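Long-range contacts in Na-K-Cl cotransporter (Methanosarcina acetivorans, PDB 3G40), which probably takes part in coupled cation and chloride transport as the cytoplasmic C-terminal domain of a membrane cotransporter of the SLC12A family: residues Q155-L160 with L242-L247; W19-L24 with D42-K47; L24-D29 with S111-R116. All coordinates share one frame; numbering follows the deposited sequence.

Contact 1 (Q155-L160 with L242-L247); sequences QNLINL and LPFASL
Leu157, Ile158 and Asn159 pair with the start of strand 247-251, joining two parallel neighbours in the mixed sheet of this alpha/beta domain. The backbone bonds are those of a parallel bridge centred on Ile158 and Leu247. Leu247 N donates to Leu157 O (3.2 Å), and Asn159 N donates to Leu247 O (3.0 Å). Leu157 O also takes a weak, bent bond from Ser246 N, so two successive amides converge on one oxygen. Ile158 CA adds a C-H...O contact to Leu247 O.

Just before the bridge the side chain of Ser246 takes over. Its OG lies beside its own backbone N (chi1 -53°) and accepts from two consecutive amides, Asn156 N at 3.0 Å and Leu157 N at 3.1 Å, tying down the turn that leads into strand 157-161.

Apolar contact is lighter. Leu157 CD1 comes to the edge of the Phe244 ring, in its plane, 3.9 Å from CD2, while Met34 of the second subunit also packs on Phe244. Ala245 CB lies over one face of the Asn159 side-chain amide, 3.6 Å from its CG.

At the same amide a water lies within hydrogen-bonding distance of Asn159 OD1 (2.6 Å) and Phe244 O, though it may not donate to both at once, and Asn159 ND2 is 3.0 Å from Pro243 O.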
loop_
_atom_site.group_PDB
_atom_site.type_symbol
_atom_site.label_atom_id
_atom_site.label_comp_id
_atom_site.label_asym_id
_atom_site.label_seq_id
_atom_site.Cartn_x
_atom_site.Cartn_y
_atom_site.Cartn_z
ATOM N N GLN A 155 2.809 7.237 -4.973
ATOM C CA GLN A 155 1.604 7.966 -5.404
ATOM C C GLN A 155 1.930 9.411 -5.790
ATOM O O GLN A 155 1.212 10.339 -5.420
ATOM C CB GLN A 155 0.525 7.937 -4.300
ATOM C CG GLN A 155 0.236 6.538 -3.836
ATOM C CD GLN A 155 -0.961 6.406 -2.860
ATOM O OE1 GLN A 155 -1.598 7.385 -2.477
ATOM N NE2 GLN A 155 -1.240 5.185 -2.458
ATOM N N ASN A 156 3.010 9.602 -6.536
ATOM C CA ASN A 156 3.426 10.957 -6.883
ATOM C C ASN A 156 3.484 11.217 -8.387
ATOM O O ASN A 156 3.667 12.359 -8.824
ATOM C CB ASN A 156 4.763 11.307 -6.216
ATOM C CG ASN A 156 5.928 10.527 -6.786
ATOM O OD1 ASN A 156 5.756 9.438 -7.321
ATOM N ND2 ASN A 156 7.132 11.084 -6.667
ATOM N N LEU A 157 3.328 10.167 -9.183
ATOM C CA LEU A 157 3.370 10.324 -10.636
ATOM C C LEU A 157 2.277 9.488 -11.272
ATOM O O LEU A 157 2.161 8.302 -10.999
ATOM C CB LEU A 157 4.752 9.916 -11.210
ATOM C CG LEU A 157 5.967 10.705 -10.695
ATOM C CD1 LEU A 157 7.278 9.984 -11.002
ATOM C CD2 LEU A 157 5.961 12.120 -11.271
ATOM N N ILE A 158 1.476 10.118 -12.124
ATOM C CA ILE A 158 0.398 9.446 -12.836
ATOM C C ILE A 158 0.602 9.669 -14.330
ATOM O O ILE A 158 0.824 10.804 -14.751
ATOM C CB ILE A 158 -0.991 10.024 -12.436
ATOM C CG1 ILE A 158 -1.217 9.890 -10.921
ATOM C CG2 ILE A 158 -2.109 9.313 -13.184
ATOM C CD1 ILE A 158 -2.380 10.726 -10.388
ATOM N N ASN A 159 0.533 8.601 -15.121
ATOM C CA ASN A 159 0.495 8.721 -16.580
ATOM C C ASN A 159 -0.897 8.355 -17.076
ATOM O O ASN A 159 -1.422 7.301 -16.719
ATOM C CB ASN A 159 1.488 7.772 -17.259
ATOM C CG ASN A 159 2.936 8.205 -17.097
ATOM O OD1 ASN A 159 3.229 9.348 -16.745
ATOM N ND2 ASN A 159 3.848 7.282 -17.361
ATOM N N LEU A 160 -1.496 9.214 -17.893
ATOM C CA LEU A 160 -2.738 8.855 -18.584
ATOM C C LEU A 160 -2.356 8.540 -20.031
ATOM O O LEU A 160 -1.877 9.418 -20.755
ATOM C CB LEU A 160 -3.710 10.035 -18.565
ATOM C CG LEU A 160 -5.229 9.926 -18.599
ATOM C CD1 LEU A 160 -5.698 10.992 -19.561
ATOM C CD2 LEU A 160 -5.834 8.513 -18.915
ATOM N N LEU A 242 8.310 1.411 -20.204
ATOM C CA LEU A 242 7.393 2.546 -20.174
ATOM C C LEU A 242 8.010 3.711 -19.401
ATOM O O LEU A 242 8.834 3.501 -18.516
ATOM C CB LEU A 242 6.067 2.142 -19.521
ATOM C CG LEU A 242 5.296 0.980 -20.148
ATOM C CD1 LEU A 242 3.944 0.823 -19.474
ATOM C CD2 LEU A 242 5.128 1.198 -21.645
ATOM N N PRO A 243 7.625 4.948 -19.744
ATOM C CA PRO A 243 8.062 6.078 -18.924
ATOM C C PRO A 243 7.491 5.884 -17.526
ATOM O O PRO A 243 6.316 5.506 -17.396
ATOM C CB PRO A 243 7.394 7.283 -19.590
ATOM C CG PRO A 243 7.084 6.840 -20.972
ATOM C CD PRO A 243 6.817 5.371 -20.899
ATOM N N PHE A 244 8.293 6.143 -16.498
ATOM C CA PHE A 244 7.915 5.734 -15.142
ATOM C C PHE A 244 6.730 6.507 -14.542
ATOM O O PHE A 244 6.630 7.724 -14.703
ATOM C CB PHE A 244 9.094 5.813 -14.178
ATOM C CG PHE A 244 8.717 5.405 -12.778
ATOM C CD1 PHE A 244 8.665 4.065 -12.431
ATOM C CD2 PHE A 244 8.349 6.357 -11.834
ATOM C CE1 PHE A 244 8.285 3.675 -11.148
ATOM C CE2 PHE A 244 7.964 5.972 -10.553
ATOM C CZ PHE A 244 7.939 4.630 -10.212
ATOM N N ALA A 245 5.843 5.796 -13.847
ATOM C CA ALA A 245 4.779 6.432 -13.049
ATOM C C ALA A 245 4.396 5.555 -11.847
ATOM O O ALA A 245 4.608 4.355 -11.876
ATOM C CB ALA A 245 3.538 6.699 -13.893
ATOM N N SER A 246 3.828 6.160 -10.802
ATOM C CA SER A 246 3.243 5.398 -9.683
ATOM C C SER A 246 2.061 4.596 -10.183
ATOM O O SER A 246 1.801 3.460 -9.746
ATOM C CB SER A 246 2.761 6.354 -8.586
ATOM O OG SER A 246 3.801 7.250 -8.178
ATOM N N LEU A 247 1.327 5.199 -11.101
ATOM C CA LEU A 247 0.135 4.576 -11.649
ATOM C C LEU A 247 -0.021 4.965 -13.103
ATOM O O LEU A 247 -0.003 6.158 -13.442
ATOM C CB LEU A 247 -1.110 5.033 -10.890
ATOM C CG LEU A 247 -2.453 4.497 -11.431
ATOM C CD1 LEU A 247 -2.630 2.997 -11.157
ATOM C CD2 LEU A 247 -3.639 5.273 -10.849
HETATM O O HOH W 1 4.835 9.934 -14.812
#

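Contact 2 (W19-L24 with D42-K47); sequences WKANLL and DITYPK
Ala21 and Leu23 press their side chains onto the end of helix 30-44, and this is the close-packed half of the contact. Ala21 CB meets Ile43 CG2 at 4.0 Å and lies near the carbonyl oxygen of the same residue. Two residues on, inside strand 22-27, Leu23 has CG beside the backbone N (chi1 -53°), and its CD1 comes within 3.7 Å of Thr44 CG2 and also touches Ile43 CG2. Thr44 turns its methyl to the strand, where CG2 is 3.5 Å from Ala21 O, while its hydroxyl OG1 bonds back to Leu40 O within the helix. Ile184 of helix 179-192 packs on Ile43, and Val50 of strand 49-54 on Thr44. At the border of this packed half a water accepts from Ala21 N (2.9 Å) and donates to Ile43 O.

These are parts of a beta-alpha-beta unit, strand 22-27, helix 30-44 and strand 49-54, in which the last turn of the helix covers the beginning of its first strand.

Beyond the helix end the two segments separate, and water reaches the carbonyls of Pro46 and Lys47. One molecule donates to both Trp19 O and Pro46 O. Another gives its protons to Lys47 O, at 2.7 Å, and to OD1 of the buried Asn22, which Ser49 OG also bonds. Direct contact on this looser side comes from Lys20, whose extended chain runs alongside Lys47 in the same direction. Its CG lies against the carbonyl oxygen of Lys47, at 3.7 Å from O, and methylene meets methylene where its CE comes 3.9 Å from Lys47 CB. Pro46, reached through a cis peptide bond, carries the chain from the helix end to Lys47.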
loop_
_atom_site.group_PDB
_atom_site.type_symbol
_atom_site.label_atom_id
_atom_site.label_comp_id
_atom_site.label_asym_id
_atom_site.label_seq_id
_atom_site.Cartn_x
_atom_site.Cartn_y
_atom_site.Cartn_z
ATOM N N TRP A 19 -17.564 16.110 -10.480
ATOM C CA TRP A 19 -17.722 14.692 -10.801
ATOM C C TRP A 19 -17.650 13.826 -9.556
ATOM O O TRP A 19 -16.788 14.014 -8.685
ATOM C CB TRP A 19 -16.656 14.217 -11.795
ATOM C CG TRP A 19 -16.743 12.735 -12.122
ATOM C CD1 TRP A 19 -17.751 12.102 -12.797
ATOM C CD2 TRP A 19 -15.785 11.721 -11.797
ATOM N NE1 TRP A 19 -17.475 10.762 -12.913
ATOM C CE2 TRP A 19 -16.278 10.500 -12.302
ATOM C CE3 TRP A 19 -14.549 11.727 -11.132
ATOM C CZ2 TRP A 19 -15.584 9.296 -12.167
ATOM C CZ3 TRP A 19 -13.857 10.528 -10.999
ATOM C CH2 TRP A 19 -14.376 9.332 -11.518
ATOM N N LYS A 20 -18.547 12.855 -9.486
ATOM C CA LYS A 20 -18.588 11.963 -8.347
ATOM C C LYS A 20 -18.629 10.524 -8.823
ATOM O O LYS A 20 -19.556 10.103 -9.518
ATOM C CB LYS A 20 -19.784 12.301 -7.451
ATOM C CG LYS A 20 -19.571 13.581 -6.659
ATOM C CD LYS A 20 -20.885 14.241 -6.297
ATOM C CE LYS A 20 -20.644 15.570 -5.599
ATOM N NZ LYS A 20 -21.920 16.278 -5.293
ATOM N N ALA A 21 -17.600 9.776 -8.460
ATOM C CA ALA A 21 -17.534 8.376 -8.818
ATOM C C ALA A 21 -18.394 7.607 -7.821
ATOM O O ALA A 21 -18.201 7.745 -6.612
ATOM C CB ALA A 21 -16.095 7.895 -8.739
ATOM N N ASN A 22 -19.321 6.809 -8.334
ATOM C CA ASN A 22 -20.094 5.884 -7.508
ATOM C C ASN A 22 -19.710 4.460 -7.901
ATOM O O ASN A 22 -20.063 4.005 -8.978
ATOM C CB ASN A 22 -21.590 6.116 -7.714
ATOM C CG ASN A 22 -22.014 7.519 -7.333
ATOM O OD1 ASN A 22 -21.770 7.968 -6.212
ATOM N ND2 ASN A 22 -22.653 8.223 -8.267
ATOM N N LEU A 23 -18.947 3.781 -7.044
ATOM C CA LEU A 23 -18.391 2.479 -7.390
ATOM C C LEU A 23 -19.254 1.340 -6.865
ATOM O O LEU A 23 -19.784 1.416 -5.760
ATOM C CB LEU A 23 -16.992 2.311 -6.790
ATOM C CG LEU A 23 -15.996 3.426 -7.109
ATOM C CD1 LEU A 23 -14.627 3.102 -6.498
ATOM C CD2 LEU A 23 -15.912 3.597 -8.611
ATOM N N LEU A 24 -19.375 0.288 -7.663
ATOM C CA LEU A 24 -19.864 -0.992 -7.171
ATOM C C LEU A 24 -18.639 -1.886 -7.027
ATOM O O LEU A 24 -17.920 -2.133 -8.001
ATOM C CB LEU A 24 -20.849 -1.603 -8.163
ATOM C CG LEU A 24 -21.413 -2.968 -7.767
ATOM C CD1 LEU A 24 -22.193 -2.862 -6.455
ATOM C CD2 LEU A 24 -22.302 -3.477 -8.873
ATOM N N ASP A 42 -9.587 7.346 -2.485
ATOM C CA ASP A 42 -8.956 8.384 -3.328
ATOM C C ASP A 42 -9.711 8.575 -4.639
ATOM O O ASP A 42 -9.731 9.666 -5.194
ATOM C CB ASP A 42 -7.487 8.032 -3.622
ATOM C CG ASP A 42 -6.624 8.038 -2.376
ATOM O OD1 ASP A 42 -7.000 8.690 -1.373
ATOM O OD2 ASP A 42 -5.572 7.376 -2.393
ATOM N N ILE A 43 -10.353 7.515 -5.127
ATOM C CA ILE A 43 -11.142 7.617 -6.353
ATOM C C ILE A 43 -12.468 8.350 -6.111
ATOM O O ILE A 43 -12.965 9.061 -6.985
ATOM C CB ILE A 43 -11.417 6.225 -6.958
ATOM C CG1 ILE A 43 -10.133 5.637 -7.553
ATOM C CG2 ILE A 43 -12.525 6.290 -8.004
ATOM C CD1 ILE A 43 -10.254 4.131 -7.906
ATOM N N THR A 44 -13.023 8.197 -4.915
ATOM C CA THR A 44 -14.391 8.648 -4.633
ATOM C C THR A 44 -14.507 9.928 -3.792
ATOM O O THR A 44 -15.561 10.563 -3.771
ATOM C CB THR A 44 -15.216 7.515 -3.943
ATOM O OG1 THR A 44 -14.497 7.042 -2.800
ATOM C CG2 THR A 44 -15.433 6.351 -4.894
ATOM N N TYR A 45 -13.444 10.295 -3.084
ATOM C CA TYR A 45 -13.462 11.494 -2.242
ATOM C C TYR A 45 -13.407 12.791 -3.066
ATOM O O TYR A 45 -12.610 12.903 -4.003
ATOM C CB TYR A 45 -12.281 11.471 -1.268
ATOM C CG TYR A 45 -12.220 12.687 -0.386
ATOM C CD1 TYR A 45 -11.441 13.792 -0.732
ATOM C CD2 TYR A 45 -12.946 12.740 0.792
ATOM C CE1 TYR A 45 -11.407 14.917 0.078
ATOM C CE2 TYR A 45 -12.912 13.846 1.602
ATOM C CZ TYR A 45 -12.138 14.933 1.246
ATOM O OH TYR A 45 -12.129 16.026 2.080
ATOM N N PRO A 46 -14.255 13.777 -2.726
ATOM C CA PRO A 46 -15.285 13.738 -1.691
ATOM C C PRO A 46 -16.672 13.488 -2.283
ATOM O O PRO A 46 -16.904 13.774 -3.464
ATOM C CB PRO A 46 -15.266 15.166 -1.131
ATOM C CG PRO A 46 -14.568 16.014 -2.180
ATOM C CD PRO A 46 -14.171 15.116 -3.332
ATOM N N LYS A 47 -17.568 12.965 -1.453
ATOM C CA LYS A 47 -18.988 12.820 -1.796
ATOM C C LYS A 47 -19.276 11.880 -2.969
ATOM O O LYS A 47 -20.403 11.843 -3.453
ATOM C CB LYS A 47 -19.645 14.186 -2.045
ATOM C CG LYS A 47 -19.584 15.159 -0.867
ATOM C CD LYS A 47 -20.314 14.638 0.349
ATOM C CE LYS A 47 -20.561 15.757 1.352
ATOM N NZ LYS A 47 -21.632 15.413 2.339
HETATM O O HOH W 2 -15.636 13.493 -6.110
HETATM O O HOH W 3 -15.323 10.950 -7.107
HETATM O O HOH W 4 -22.176 10.430 -4.970
#

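Contact 3 (L24-D29 with S111-R116); sequences LVPVED and SILFLR
Leu24 exchanges both of its backbone polar atoms with strand 112-116. Its N donates to Ile112 O (2.7 Å), and its O receives Phe114 N at 2.9 Å in an almost straight bond, 178° at the hydrogen. Leu113 is thus bracketed as the bridge partner of Leu24. Further along, direct bonding gives way to water: Pro26 has no amide hydrogen, its CD comes to 3.2 Å from Phe114 O, and one water donates to both Phe114 O and Pro26 O.

Side chains pack on both faces of the strand pair. On the face of Leu24 and Leu113, CD2 of Leu24 and CD1 of Leu113 are 4.2 Å apart, and the same CD1 reaches Pro26 CD. Leu115 adds its CD2, 4.0 Å from Pro26 CG, its side chain set crosswise to the proline ring. On the other face Val25 CG2 lies beside Phe114 CB; Phe114 CG stands opposite its backbone N (chi1 -172°), and the ring runs on beyond the valine.

Met100 of helix 94-103 packs on Leu24 and Leu113, with Leu96 on Pro26, whereas Leu40 of helix 30-44 covers Val25 and Phe114. The Asp29 carboxylate caps Arg31 N at the start of helix 30-44. The parallel strand order 81-86, 49-54, 22-27, 112-116, 140-145, with these helices on the two faces, is consistent with a Rossmann-like half of the sheet.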
loop_
_atom_site.group_PDB
_atom_site.type_symbol
_atom_site.label_atom_id
_atom_site.label_comp_id
_atom_site.label_asym_id
_atom_site.label_seq_id
_atom_site.Cartn_x
_atom_site.Cartn_y
_atom_site.Cartn_z
ATOM N N LEU A 24 -19.375 0.288 -7.663
ATOM C CA LEU A 24 -19.864 -0.992 -7.171
ATOM C C LEU A 24 -18.639 -1.886 -7.027
ATOM O O LEU A 24 -17.920 -2.133 -8.001
ATOM C CB LEU A 24 -20.849 -1.603 -8.163
ATOM C CG LEU A 24 -21.413 -2.968 -7.767
ATOM C CD1 LEU A 24 -22.193 -2.862 -6.455
ATOM C CD2 LEU A 24 -22.302 -3.477 -8.873
ATOM N N VAL A 25 -18.383 -2.333 -5.807
ATOM C CA VAL A 25 -17.176 -3.090 -5.507
ATOM C C VAL A 25 -17.515 -4.490 -4.981
ATOM O O VAL A 25 -17.887 -4.649 -3.820
ATOM C CB VAL A 25 -16.316 -2.346 -4.450
ATOM C CG1 VAL A 25 -15.012 -3.097 -4.187
ATOM C CG2 VAL A 25 -16.046 -0.896 -4.885
ATOM N N PRO A 26 -17.367 -5.516 -5.831
ATOM C CA PRO A 26 -17.558 -6.877 -5.321
ATOM C C PRO A 26 -16.449 -7.231 -4.344
ATOM O O PRO A 26 -15.285 -6.885 -4.578
ATOM C CB PRO A 26 -17.456 -7.756 -6.571
ATOM C CG PRO A 26 -17.404 -6.810 -7.751
ATOM C CD PRO A 26 -16.940 -5.491 -7.239
ATOM N N VAL A 27 -16.809 -7.904 -3.255
ATOM C CA VAL A 27 -15.854 -8.299 -2.240
ATOM C C VAL A 27 -16.030 -9.776 -1.899
ATOM O O VAL A 27 -17.095 -10.191 -1.440
ATOM C CB VAL A 27 -16.056 -7.486 -0.963
ATOM C CG1 VAL A 27 -15.105 -7.965 0.121
ATOM C CG2 VAL A 27 -15.869 -6.005 -1.242
ATOM N N GLU A 28 -14.993 -10.571 -2.134
ATOM C CA GLU A 28 -14.996 -11.963 -1.701
ATOM C C GLU A 28 -14.121 -12.096 -0.463
ATOM O O GLU A 28 -14.417 -12.860 0.449
ATOM C CB GLU A 28 -14.477 -12.870 -2.815
ATOM C CG GLU A 28 -15.253 -12.740 -4.106
ATOM C CD GLU A 28 -15.013 -13.903 -5.051
ATOM O OE1 GLU A 28 -15.495 -13.840 -6.201
ATOM O OE2 GLU A 28 -14.348 -14.880 -4.646
ATOM N N ASP A 29 -13.057 -11.307 -0.420
ATOM C CA ASP A 29 -12.067 -11.402 0.646
ATOM C C ASP A 29 -11.869 -10.015 1.241
ATOM O O ASP A 29 -11.366 -9.122 0.558
ATOM C CB ASP A 29 -10.740 -11.926 0.065
ATOM C CG ASP A 29 -9.596 -11.920 1.083
ATOM O OD1 ASP A 29 -9.855 -11.672 2.276
ATOM O OD2 ASP A 29 -8.434 -12.167 0.686
ATOM N N SER A 111 -23.156 4.612 -11.985
ATOM C CA SER A 111 -22.328 3.683 -11.238
ATOM C C SER A 111 -21.147 3.243 -12.091
ATOM O O SER A 111 -21.227 3.268 -13.309
ATOM C CB SER A 111 -23.148 2.471 -10.804
ATOM O OG SER A 111 -23.998 2.812 -9.718
ATOM N N ILE A 112 -20.064 2.846 -11.424
ATOM C CA ILE A 112 -18.873 2.278 -12.057
ATOM C C ILE A 112 -18.519 0.971 -11.350
ATOM O O ILE A 112 -18.422 0.933 -10.127
ATOM C CB ILE A 112 -17.681 3.221 -11.887
ATOM C CG1 ILE A 112 -17.975 4.573 -12.551
ATOM C CG2 ILE A 112 -16.385 2.590 -12.434
ATOM C CD1 ILE A 112 -17.017 5.673 -12.132
ATOM N N LEU A 113 -18.316 -0.094 -12.115
ATOM C CA LEU A 113 -17.911 -1.378 -11.547
ATOM C C LEU A 113 -16.395 -1.431 -11.330
ATOM O O LEU A 113 -15.628 -1.267 -12.277
ATOM C CB LEU A 113 -18.322 -2.513 -12.489
ATOM C CG LEU A 113 -17.946 -3.921 -12.025
ATOM C CD1 LEU A 113 -18.628 -4.249 -10.687
ATOM C CD2 LEU A 113 -18.332 -4.932 -13.078
ATOM N N PHE A 114 -15.975 -1.678 -10.090
ATOM C CA PHE A 114 -14.556 -1.762 -9.751
ATOM C C PHE A 114 -14.103 -3.211 -9.581
ATOM O O PHE A 114 -14.537 -3.902 -8.657
ATOM C CB PHE A 114 -14.264 -0.963 -8.481
ATOM C CG PHE A 114 -12.798 -0.840 -8.163
ATOM C CD1 PHE A 114 -12.098 0.297 -8.530
ATOM C CD2 PHE A 114 -12.122 -1.858 -7.502
ATOM C CE1 PHE A 114 -10.737 0.431 -8.240
ATOM C CE2 PHE A 114 -10.753 -1.733 -7.213
ATOM C CZ PHE A 114 -10.066 -0.580 -7.587
ATOM N N LEU A 115 -13.211 -3.655 -10.468
ATOM C CA LEU A 115 -12.728 -5.030 -10.455
ATOM C C LEU A 115 -11.229 -5.078 -10.276
ATOM O O LEU A 115 -10.496 -4.236 -10.797
ATOM C CB LEU A 115 -13.068 -5.732 -11.767
ATOM C CG LEU A 115 -14.535 -5.794 -12.186
ATOM C CD1 LEU A 115 -14.643 -6.353 -13.585
ATOM C CD2 LEU A 115 -15.327 -6.646 -11.206
ATOM N N ARG A 116 -10.781 -6.092 -9.558
ATOM C CA ARG A 116 -9.367 -6.360 -9.407
ATOM C C ARG A 116 -8.965 -7.380 -10.471
ATOM O O ARG A 116 -9.693 -8.340 -10.743
ATOM C CB ARG A 116 -9.096 -6.887 -7.993
ATOM C CG ARG A 116 -7.656 -7.240 -7.688
ATOM C CD ARG A 116 -7.541 -7.919 -6.326
ATOM N NE ARG A 116 -6.390 -8.815 -6.280
ATOM C CZ ARG A 116 -6.463 -10.128 -6.460
ATOM N NH1 ARG A 116 -7.638 -10.700 -6.680
ATOM N NH2 ARG A 116 -5.364 -10.871 -6.413
HETATM O O HOH W 5 -13.744 -5.757 -6.885
#

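In the fold
All three contacts reach the same mixed sheet. Contact 3 is the buried one, joining neighbouring strands 22-27 and 112-116; contacts 1 and 2 are only partly buried. Contacts 2 and 3 share Leu24 and touch directly, with Ile43 against Phe114 and Leu23 against Ile112, so helix 30-44 and strand 112-116 meet around the same strand. Contact 1 lies across the chain's centre from contact 3, although Gln155 comes near Asp42 of contact 2. Backbone pairing dominates contacts 1 and 3, with a serine hydroxyl added in contact 1, whereas contact 2 combines apolar strand-to-helix packing with water bridges at its exposed end.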